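Local coordinates for protein anti-sigma-I factor RsgI3 (Clostridium thermocellum, PDB 6QE7) that binds pectin and, more weakly, other plant cell-wall material through its extracellular PA14 pair, and probably restrains the sigma factor SigI3 until such binding releases it, at residues R18-R23 against Q39-D44; P26-D31 against A118-M123; T68-R73 against Y111-R116. All blocks are in the same frame, centred on the assembly; numbering follows the deposited sequence.

Contact 1 of 3, residues R18-R23 against Q39-D44. With CA (calcium ion), chain E.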
loop_
_atom_site.group_PDB
_atom_site.type_symbol
_atom_site.label_atom_id
_atom_site.label_comp_id
_atom_site.label_asym_id
_atom_site.label_seq_id
_atom_site.Cartn_x
_atom_site.Cartn_y
_atom_site.Cartn_z
ATOM N N ARG A 18 -4.154 -2.222 -0.112
ATOM C CA ARG A 18 -5.418 -2.731 -0.708
ATOM C C ARG A 18 -5.596 -4.197 -0.326
ATOM O O ARG A 18 -5.748 -5.067 -1.200
ATOM C CB ARG A 18 -5.372 -2.569 -2.219
ATOM C CG ARG A 18 -5.843 -1.207 -2.674
ATOM C CD ARG A 18 -5.754 -1.217 -4.169
ATOM N NE ARG A 18 -5.892 0.098 -4.740
ATOM C CZ ARG A 18 -7.052 0.716 -4.945
ATOM N NH1 ARG A 18 -8.195 0.169 -4.549
ATOM N NH2 ARG A 18 -7.058 1.884 -5.556
ATOM N N PHE A 19 -5.653 -4.420 0.964
ATOM C CA PHE A 19 -5.855 -5.754 1.553
ATOM C C PHE A 19 -7.205 -6.289 1.038
ATOM O O PHE A 19 -8.161 -5.513 1.016
ATOM C CB PHE A 19 -5.784 -5.674 3.079
ATOM C CG PHE A 19 -6.315 -6.938 3.693
ATOM C CD1 PHE A 19 -5.601 -8.135 3.596
ATOM C CD2 PHE A 19 -7.584 -6.970 4.250
ATOM C CE1 PHE A 19 -6.116 -9.316 4.096
ATOM C CE2 PHE A 19 -8.076 -8.166 4.780
ATOM C CZ PHE A 19 -7.353 -9.331 4.666
ATOM N N GLN A 20 -7.236 -7.509 0.520
ATOM C CA GLN A 20 -8.496 -8.159 0.071
ATOM C C GLN A 20 -8.962 -9.287 0.996
ATOM O O GLN A 20 -10.091 -9.257 1.460
ATOM C CB GLN A 20 -8.351 -8.688 -1.354
ATOM C CG GLN A 20 -9.680 -9.059 -2.025
ATOM C CD GLN A 20 -10.693 -7.933 -2.026
ATOM O OE1 GLN A 20 -10.357 -6.773 -2.109
ATOM N NE2 GLN A 20 -11.937 -8.272 -1.833
ATOM N N PHE A 21 -8.191 -10.319 1.227
ATOM C CA PHE A 21 -8.707 -11.447 2.031
ATOM C C PHE A 21 -7.491 -12.134 2.666
ATOM O O PHE A 21 -6.349 -11.924 2.205
ATOM C CB PHE A 21 -9.596 -12.369 1.201
ATOM C CG PHE A 21 -8.821 -13.138 0.137
ATOM C CD1 PHE A 21 -8.041 -14.239 0.459
ATOM C CD2 PHE A 21 -8.769 -12.694 -1.162
ATOM C CE1 PHE A 21 -7.287 -14.902 -0.500
ATOM C CE2 PHE A 21 -8.008 -13.342 -2.122
ATOM C CZ PHE A 21 -7.243 -14.429 -1.789
ATOM N N VAL A 22 -7.739 -12.823 3.766
ATOM C CA VAL A 22 -6.770 -13.780 4.354
ATOM C C VAL A 22 -7.276 -15.211 4.101
ATOM O O VAL A 22 -8.496 -15.426 4.086
ATOM C CB VAL A 22 -6.586 -13.457 5.843
ATOM C CG1 VAL A 22 -7.863 -13.700 6.639
ATOM C CG2 VAL A 22 -5.439 -14.200 6.455
ATOM N N ARG A 23 -6.389 -16.183 3.922
ATOM C CA ARG A 23 -6.823 -17.610 3.899
ATOM C C ARG A 23 -5.644 -18.434 4.366
ATOM O O ARG A 23 -4.484 -17.931 4.344
ATOM C CB ARG A 23 -7.262 -18.057 2.495
ATOM C CG ARG A 23 -6.141 -18.273 1.504
ATOM C CD ARG A 23 -6.612 -18.511 0.082
ATOM N NE ARG A 23 -5.530 -18.626 -0.837
ATOM C CZ ARG A 23 -5.636 -18.648 -2.169
ATOM N NH1 ARG A 23 -6.833 -18.488 -2.732
ATOM N NH2 ARG A 23 -4.539 -18.729 -2.921
ATOM N N GLN A 39 -10.455 -14.717 -7.877
ATOM C CA GLN A 39 -11.217 -13.751 -8.704
ATOM C C GLN A 39 -11.267 -12.361 -8.017
ATOM O O GLN A 39 -11.491 -11.410 -8.728
ATOM C CB GLN A 39 -12.641 -14.249 -8.913
ATOM C CG GLN A 39 -13.492 -14.208 -7.636
ATOM C CD GLN A 39 -14.872 -14.770 -7.917
ATOM O OE1 GLN A 39 -15.211 -15.017 -9.082
ATOM N NE2 GLN A 39 -15.668 -14.995 -6.872
ATOM N N SER A 40 -11.117 -12.244 -6.688
ATOM C CA SER A 40 -11.168 -10.947 -5.949
ATOM C C SER A 40 -9.808 -10.212 -6.060
ATOM O O SER A 40 -9.721 -9.037 -5.650
ATOM C CB SER A 40 -11.588 -11.154 -4.543
ATOM O OG SER A 40 -10.579 -11.815 -3.824
ATOM N N ILE A 41 -8.778 -10.860 -6.619
ATOM C CA ILE A 41 -7.485 -10.189 -6.919
ATOM C C ILE A 41 -7.392 -9.849 -8.400
ATOM O O ILE A 41 -7.250 -10.768 -9.264
ATOM C CB ILE A 41 -6.299 -11.094 -6.504
ATOM C CG1 ILE A 41 -6.311 -11.347 -5.000
ATOM C CG2 ILE A 41 -4.955 -10.500 -6.981
ATOM C CD1 ILE A 41 -6.359 -10.090 -4.121
ATOM N N GLY A 42 -7.195 -8.600 -8.703
ATOM C CA GLY A 42 -6.975 -8.198 -10.117
ATOM C C GLY A 42 -5.648 -8.616 -10.724
ATOM O O GLY A 42 -4.627 -8.682 -10.015
ATOM N N LYS A 43 -5.628 -8.761 -12.051
ATOM C CA LYS A 43 -4.412 -8.995 -12.861
ATOM C C LYS A 43 -3.389 -7.937 -12.527
ATOM O O LYS A 43 -3.718 -6.748 -12.539
ATOM C CB LYS A 43 -4.616 -8.863 -14.365
ATOM C CG LYS A 43 -3.538 -9.562 -15.185
ATOM C CD LYS A 43 -3.783 -9.381 -16.704
ATOM C CE LYS A 43 -2.553 -9.516 -17.549
ATOM N NZ LYS A 43 -2.008 -10.897 -17.465
ATOM N N ASP A 44 -2.195 -8.399 -12.220
ATOM C CA ASP A 44 -0.985 -7.571 -12.048
ATOM C C ASP A 44 -0.980 -6.834 -10.687
ATOM O O ASP A 44 -2.038 -6.668 -10.040
ATOM C CB ASP A 44 -0.750 -6.620 -13.235
ATOM C CG ASP A 44 -0.440 -7.285 -14.566
ATOM O OD1 ASP A 44 -0.040 -8.431 -14.516
ATOM O OD2 ASP A 44 -0.615 -6.627 -15.673
HETATM CA CA CA E . -3.095 -4.794 -8.600
HETATM O O HOH W 1 -4.187 -6.952 -8.203
HETATM O O HOH W 2 -3.867 -4.829 -10.922
HETATM O O HOH W 3 -5.455 -4.065 -8.557
HETATM O O HOH W 4 -3.159 -2.399 -8.192
#

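Contact 2 of 3, residues P26-D31 against A118-M123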
loop_
_atom_site.group_PDB
_atom_site.type_symbol
_atom_site.label_atom_id
_atom_site.label_comp_id
_atom_site.label_asym_id
_atom_site.label_seq_id
_atom_site.Cartn_x
_atom_site.Cartn_y
_atom_site.Cartn_z
ATOM N N PRO A 26 -2.297 -24.422 2.628
ATOM C CA PRO A 26 -1.649 -25.580 3.251
ATOM C C PRO A 26 -0.152 -25.636 2.981
ATOM O O PRO A 26 0.639 -26.081 3.844
ATOM C CB PRO A 26 -2.327 -26.817 2.603
ATOM C CG PRO A 26 -3.346 -26.312 1.592
ATOM C CD PRO A 26 -3.272 -24.782 1.585
ATOM N N CYS A 27 0.229 -25.208 1.790
ATOM C CA CYS A 27 1.643 -25.058 1.433
ATOM C C CYS A 27 1.754 -23.940 0.386
ATOM O O CYS A 27 0.710 -23.391 -0.045
ATOM C CB CYS A 27 2.184 -26.396 0.974
ATOM S SG CYS A 27 1.578 -26.880 -0.655
ATOM N N ILE A 28 2.981 -23.501 0.158
ATOM C CA ILE A 28 3.353 -22.414 -0.787
ATOM C C ILE A 28 3.911 -23.110 -1.997
ATOM O O ILE A 28 5.077 -23.422 -2.004
ATOM C CB ILE A 28 4.280 -21.312 -0.206
ATOM C CG1 ILE A 28 3.674 -20.691 1.059
ATOM C CG2 ILE A 28 4.569 -20.264 -1.282
ATOM C CD1 ILE A 28 4.595 -19.748 1.808
ATOM N N ASP A 29 2.998 -23.357 -2.926
ATOM C CA ASP A 29 3.236 -24.105 -4.171
ATOM C C ASP A 29 2.235 -23.611 -5.232
ATOM O O ASP A 29 1.288 -24.358 -5.556
ATOM C CB ASP A 29 3.061 -25.603 -3.961
ATOM C CG ASP A 29 3.553 -26.392 -5.173
ATOM O OD1 ASP A 29 4.320 -25.826 -5.966
ATOM O OD2 ASP A 29 3.172 -27.570 -5.329
ATOM N N PHE A 30 2.431 -22.391 -5.717
ATOM C CA PHE A 30 1.459 -21.691 -6.556
ATOM C C PHE A 30 2.067 -21.426 -7.907
ATOM O O PHE A 30 3.120 -20.848 -7.995
ATOM C CB PHE A 30 1.009 -20.409 -5.851
ATOM C CG PHE A 30 0.141 -20.633 -4.658
ATOM C CD1 PHE A 30 -1.174 -21.034 -4.811
ATOM C CD2 PHE A 30 0.612 -20.424 -3.384
ATOM C CE1 PHE A 30 -1.990 -21.256 -3.711
ATOM C CE2 PHE A 30 -0.205 -20.641 -2.278
ATOM C CZ PHE A 30 -1.523 -20.983 -2.444
ATOM N N ASP A 31 1.329 -21.729 -8.948
ATOM C CA ASP A 31 1.653 -21.185 -10.270
ATOM C C ASP A 31 0.388 -20.588 -10.831
ATOM O O ASP A 31 -0.462 -21.323 -11.143
ATOM C CB ASP A 31 2.278 -22.219 -11.202
ATOM C CG ASP A 31 2.610 -21.633 -12.572
ATOM O OD1 ASP A 31 2.305 -20.434 -12.836
ATOM O OD2 ASP A 31 3.118 -22.394 -13.409
ATOM N N ALA A 118 3.159 -15.075 -12.900
ATOM C CA ALA A 118 3.165 -14.979 -11.417
ATOM C C ALA A 118 3.208 -16.394 -10.819
ATOM O O ALA A 118 2.351 -17.247 -11.233
ATOM C CB ALA A 118 1.959 -14.163 -10.946
ATOM N N SER A 119 4.159 -16.654 -9.917
ATOM C CA SER A 119 4.261 -17.931 -9.169
ATOM C C SER A 119 5.014 -17.763 -7.857
ATOM O O SER A 119 5.852 -16.857 -7.752
ATOM C CB SER A 119 4.944 -19.023 -10.016
ATOM O OG SER A 119 6.179 -18.586 -10.585
ATOM N N ALA A 120 4.773 -18.659 -6.907
ATOM C CA ALA A 120 5.458 -18.634 -5.600
ATOM C C ALA A 120 5.476 -20.052 -5.031
ATOM O O ALA A 120 4.385 -20.676 -4.826
ATOM C CB ALA A 120 4.804 -17.658 -4.655
ATOM N N LYS A 121 6.670 -20.481 -4.700
ATOM C CA LYS A 121 6.961 -21.826 -4.141
ATOM C C LYS A 121 8.043 -21.718 -3.095
ATOM O O LYS A 121 9.076 -20.997 -3.374
ATOM C CB LYS A 121 7.517 -22.743 -5.223
ATOM C CG LYS A 121 6.539 -22.949 -6.362
ATOM C CD LYS A 121 7.047 -23.708 -7.542
ATOM C CE LYS A 121 6.006 -23.599 -8.631
ATOM N NZ LYS A 121 6.033 -24.776 -9.508
ATOM N N LEU A 122 7.811 -22.401 -1.978
ATOM C CA LEU A 122 8.756 -22.473 -0.842
ATOM C C LEU A 122 9.155 -23.936 -0.624
ATOM O O LEU A 122 8.275 -24.722 -0.312
ATOM C CB LEU A 122 8.082 -21.905 0.407
ATOM C CG LEU A 122 8.893 -22.000 1.692
ATOM C CD1 LEU A 122 10.156 -21.196 1.579
ATOM C CD2 LEU A 122 8.096 -21.527 2.891
ATOM N N MET A 123 10.444 -24.237 -0.686
ATOM C CA MET A 123 10.988 -25.596 -0.534
ATOM C C MET A 123 12.028 -25.616 0.582
ATOM O O MET A 123 12.378 -24.563 1.123
ATOM C CB MET A 123 11.602 -26.022 -1.865
ATOM C CG MET A 123 10.609 -25.949 -2.965
ATOM S SD MET A 123 11.194 -26.587 -4.463
ATOM C CE MET A 123 12.382 -25.388 -5.034
HETATM O O HOH W 5 5.487 -24.709 1.174
#

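Contact 3 of 3, residues T68-R73 against Y111-R116. With CA (calcium ion), chain D.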
loop_
_atom_site.group_PDB
_atom_site.type_symbol
_atom_site.label_atom_id
_atom_site.label_comp_id
_atom_site.label_asym_id
_atom_site.label_seq_id
_atom_site.Cartn_x
_atom_site.Cartn_y
_atom_site.Cartn_z
ATOM N N THR A 68 10.122 -17.867 -7.345
ATOM C CA THR A 68 9.124 -16.781 -7.407
ATOM C C THR A 68 9.274 -16.040 -8.711
ATOM O O THR A 68 10.408 -15.807 -9.182
ATOM C CB THR A 68 9.218 -15.778 -6.265
ATOM O OG1 THR A 68 10.527 -15.199 -6.030
ATOM C CG2 THR A 68 8.771 -16.400 -4.968
ATOM N N ASP A 69 8.124 -15.553 -9.143
ATOM C CA ASP A 69 8.005 -14.435 -10.086
ATOM C C ASP A 69 6.844 -13.599 -9.561
ATOM O O ASP A 69 5.733 -14.143 -9.587
ATOM C CB ASP A 69 7.811 -14.985 -11.500
ATOM C CG ASP A 69 7.492 -13.890 -12.494
ATOM O OD1 ASP A 69 7.123 -12.743 -12.042
ATOM O OD2 ASP A 69 7.649 -14.162 -13.679
ATOM N N ASP A 70 7.078 -12.342 -9.033
ATOM C CA ASP A 70 8.376 -11.675 -9.046
ATOM C C ASP A 70 9.155 -11.881 -7.755
ATOM O O ASP A 70 9.758 -12.935 -7.580
ATOM C CB ASP A 70 8.238 -10.197 -9.365
ATOM C CG ASP A 70 7.714 -10.030 -10.785
ATOM O OD1 ASP A 70 6.459 -10.270 -10.984
ATOM O OD2 ASP A 70 8.499 -9.610 -11.656
ATOM N N GLY A 71 9.139 -10.920 -6.859
ATOM C CA GLY A 71 10.181 -10.847 -5.826
ATOM C C GLY A 71 9.747 -11.512 -4.549
ATOM O O GLY A 71 8.586 -11.963 -4.393
ATOM N N VAL A 72 10.700 -11.648 -3.654
ATOM C CA VAL A 72 10.429 -12.399 -2.403
ATOM C C VAL A 72 11.283 -11.841 -1.287
ATOM O O VAL A 72 12.415 -11.490 -1.523
ATOM C CB VAL A 72 10.677 -13.887 -2.663
ATOM C CG1 VAL A 72 12.104 -14.095 -3.141
ATOM C CG2 VAL A 72 10.340 -14.801 -1.449
ATOM N N ARG A 73 10.834 -12.032 -0.080
ATOM C CA ARG A 73 11.695 -11.965 1.098
ATOM C C ARG A 73 11.315 -13.105 2.031
ATOM O O ARG A 73 10.088 -13.321 2.230
ATOM C CB ARG A 73 11.494 -10.615 1.807
ATOM C CG ARG A 73 11.995 -9.390 1.063
ATOM C CD ARG A 73 12.035 -8.214 2.050
ATOM N NE ARG A 73 12.893 -7.218 1.431
ATOM C CZ ARG A 73 12.473 -6.148 0.793
ATOM N NH1 ARG A 73 11.169 -5.800 0.730
ATOM N NH2 ARG A 73 13.425 -5.372 0.328
ATOM N N TYR A 111 5.883 -11.815 -0.894
ATOM C CA TYR A 111 5.925 -12.125 -2.323
ATOM C C TYR A 111 5.256 -10.974 -3.046
ATOM O O TYR A 111 4.238 -10.483 -2.498
ATOM C CB TYR A 111 5.179 -13.461 -2.539
ATOM C CG TYR A 111 4.744 -13.599 -3.968
ATOM C CD1 TYR A 111 5.642 -13.976 -4.943
ATOM C CD2 TYR A 111 3.490 -13.192 -4.355
ATOM C CE1 TYR A 111 5.306 -13.998 -6.278
ATOM C CE2 TYR A 111 3.131 -13.218 -5.682
ATOM C CZ TYR A 111 4.037 -13.605 -6.637
ATOM O OH TYR A 111 3.652 -13.636 -7.928
ATOM N N TYR A 112 5.654 -10.665 -4.287
ATOM C CA TYR A 112 4.787 -9.820 -5.118
ATOM C C TYR A 112 4.976 -10.225 -6.580
ATOM O O TYR A 112 5.952 -10.862 -6.979
ATOM C CB TYR A 112 5.103 -8.343 -4.901
ATOM C CG TYR A 112 6.299 -7.850 -5.677
ATOM C CD1 TYR A 112 7.588 -7.988 -5.201
ATOM C CD2 TYR A 112 6.142 -7.190 -6.891
ATOM C CE1 TYR A 112 8.693 -7.509 -5.913
ATOM C CE2 TYR A 112 7.223 -6.659 -7.591
ATOM C CZ TYR A 112 8.516 -6.804 -7.102
ATOM O OH TYR A 112 9.561 -6.376 -7.857
ATOM N N GLN A 113 3.925 -9.958 -7.308
ATOM C CA GLN A 113 3.779 -9.969 -8.774
ATOM C C GLN A 113 3.724 -8.534 -9.295
ATOM O O GLN A 113 2.930 -7.665 -8.758
ATOM C CB GLN A 113 2.489 -10.735 -9.128
ATOM C CG GLN A 113 1.860 -10.264 -10.446
ATOM C CD GLN A 113 2.554 -10.724 -11.691
ATOM O OE1 GLN A 113 3.776 -10.833 -11.757
ATOM N NE2 GLN A 113 1.747 -11.137 -12.678
ATOM N N HIS A 114 4.511 -8.303 -10.328
ATOM C CA HIS A 114 4.454 -7.046 -11.098
ATOM C C HIS A 114 3.532 -7.279 -12.301
ATOM O O HIS A 114 2.353 -6.932 -12.187
ATOM C CB HIS A 114 5.856 -6.491 -11.432
ATOM C CG HIS A 114 5.796 -5.161 -12.116
ATOM N ND1 HIS A 114 6.591 -4.874 -13.181
ATOM C CD2 HIS A 114 4.949 -4.093 -11.962
ATOM C CE1 HIS A 114 6.278 -3.672 -13.668
ATOM N NE2 HIS A 114 5.261 -3.164 -12.920
ATOM N N VAL A 115 4.049 -7.884 -13.372
ATOM C CA VAL A 115 3.297 -8.120 -14.629
ATOM C C VAL A 115 3.598 -9.504 -15.213
ATOM O O VAL A 115 4.372 -10.292 -14.649
ATOM C CB VAL A 115 3.609 -7.001 -15.640
ATOM C CG1 VAL A 115 3.135 -5.600 -15.166
ATOM C CG2 VAL A 115 5.067 -6.982 -16.051
ATOM N N ARG A 116 2.932 -9.824 -16.318
ATOM C CA ARG A 116 3.197 -11.120 -16.981
ATOM C C ARG A 116 2.962 -12.247 -15.983
ATOM O O ARG A 116 1.824 -12.350 -15.417
ATOM C CB ARG A 116 4.590 -11.061 -17.566
ATOM C CG ARG A 116 4.670 -9.830 -18.459
ATOM C CD ARG A 116 5.777 -9.951 -19.462
ATOM N NE ARG A 116 5.867 -8.692 -20.204
ATOM C CZ ARG A 116 6.126 -8.594 -21.501
ATOM N NH1 ARG A 116 6.313 -9.683 -22.223
ATOM N NH2 ARG A 116 6.256 -7.406 -22.059
HETATM CA CA CA D . 5.603 -11.318 -12.989
HETATM O O HOH W 6 7.432 -11.835 -14.967
HETATM O O HOH W 7 7.382 -9.593 -14.173
#

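Contact 1 of 3, residues R18-R23 against Q39-D44
Q20 and F21 form a classic beta bulge opposite Y10, and both turn their side chains toward S40 and I41, in the loop that leads to a calcium site of the first PA14 domain. No hydrogen bond crosses between the segments; the contact is made by van der Waals packing. Q20 uses the aliphatic part of its chain. CG stands anti to the backbone N (chi1 -166°), and a bend at chi2 folds the amide back beside S40, so that CG lies 3.4 Å from S40 OG while Q20 CB meets I41 CD1 at 3.7 Å. Glutamine suits this partly exposed spot because its methylenes can pack while its amide remains polar. The F21 ring is placed by a chi1 of 68°, which sets CG between the backbone N and the carbonyl carbon. Its CD2 comes within 3.3 Å of S40 OG, and CE2 lies 3.9 Å from I41 CG1, the isoleucine crossing the phenylalanine at about a right angle. The serine hydroxyl, small enough to fit between Q20 and the ring, hydrogen-bonds to the D38 carboxylate. Buried I41 supplies the greasy tip that reaches the strand.

Beyond I41 the loop turns to calcium, which is bound by the carbonyl oxygen of D44 at 2.6 Å and by four waters, with N12 and T45 among the remaining ligands. Two of these waters also donate to the carbonyls of G42 and K43, which thereby act as second-shell groups orienting the ligand waters. The side chain of N12 steadies the same loop, its amide accepting from G42 N and donating to S40 O. The bulged strand 19-25 pairs with strand 6-11, where Y10 stacks on F21, and the loop runs on into strand 46-51 on the other side of strand 6-11.

Contact 2 of 3, residues P26-D31 against A118-M123
I28 meets L122 first: its carbonyl oxygen accepts L122 N at 2.9 Å in a nearly straight bond (164°) and also receives a CA-H contact from K121. The two branched side chains lie against each other, I28 CB 3.9 Å from L122 CB, while I28 CG2 reaches over the A120 carbonyl toward A120 CB. This apolar pair belongs inside, where W50 and M109 pack on I28. A water accepts from I28 N at the same end. D29 and K121 share the other face and slant across each other, an exposed place that suits charged ends. D29 CG stands opposite its backbone N (chi1 -170°), carrying OD1 over the lysine methylenes, 3.7 Å from K121 CG but 4.1 Å from K121 NZ, too far for a salt bridge, though the opposite charges probably attract.

Here the short strand 29-31 runs antiparallel to strand 119-123, as the outer member of one sheet of the PA14 beta sandwich. F30 and A120 are its hydrogen-bonded pair, F30 N giving to A120 O at 2.7 Å and A120 N to F30 O at 3.0 Å. Their CB atoms leave on the same face, but the F30 ring swings away from strand 119-123, keeping its edge near A120 O. W50 packs against both residues, and W32 stacks on the F30 ring. D31, back on the side of D29, K121 and S119, rests its CA 3.9 Å from S119 CB, and its OD1 takes the backbone N-H of G33.

Contact 3 of 3, residues T68-R73 against Y111-R116
D70 is the side chain round which Y112, H114 and Q113 are arranged. Its CB sits over one face of the Y112 ring, 4.2 Å from the centroid and 17° off the normal, a CH-pi contact; G71 N lies over the same ring, where a residue without a side chain is needed because a CB would run into the tyrosine. From there the D70 carboxylate reaches calcium: OD1 binds the metal at 2.4 Å and accepts H114 N at 2.8 Å, that N-H coming almost straight but from above the carboxylate plane. D69 joins D70 by a cis peptide, which lets both neighbouring carboxylates face one ion. D69 OD1 and Q113 OE1 each bind calcium at 2.3 Å, with the carboxylate and amide planes 73° apart. Q113 bends at chi2 to bring its oxygen inward, while NE2 donates to R116 O and so fixes which way the amide is turned. The V115 and A117 carbonyls and two waters complete the shell. A cis-linked Asp pair on calcium recalls the sugar-binding PA14 lectins of yeast, consistent with a carbohydrate site here.

The edge of the Y111 ring is met by D69 O and T68 CG2. With CG opposite the backbone N (chi1 159°), the ring extends to the cis peptide, where OH donates to D69 O at 2.7 Å. D70 and G71 both face Y112 as a classic beta bulge: D70 N gives Y112 O a bond of 2.8 Å, G71 N a weak one, and G71 O takes Y112 N in return. Strand 60-69 thus hands over to strand 72-76, which pairs with strand 105-113; on the latter's other flank runs strand 46-51, while S119 of strand 119-125 adjoins D69.

All three contacts lie in the first PA14 domain. From the N terminus, contact 1 opens on strand 19-25, and contact 2 opens on the following strand before contact 1 has closed at the loop ahead of strand 46-51, so the two cross. Contact 3 opens and closes later, wholly within the long span that contact 2 finally shuts at strand 119-125. Contact 1 belongs to the sheet containing strands 6-11 and 105-113, contact 2 to the opposing one, and contact 3 joins strands of both. D44 of one calcium site packs against H114 and V115 of the loop at the other, while S119 and A118 of contact 2 adjoin D69, Y111 and Q113; R23 touches F30.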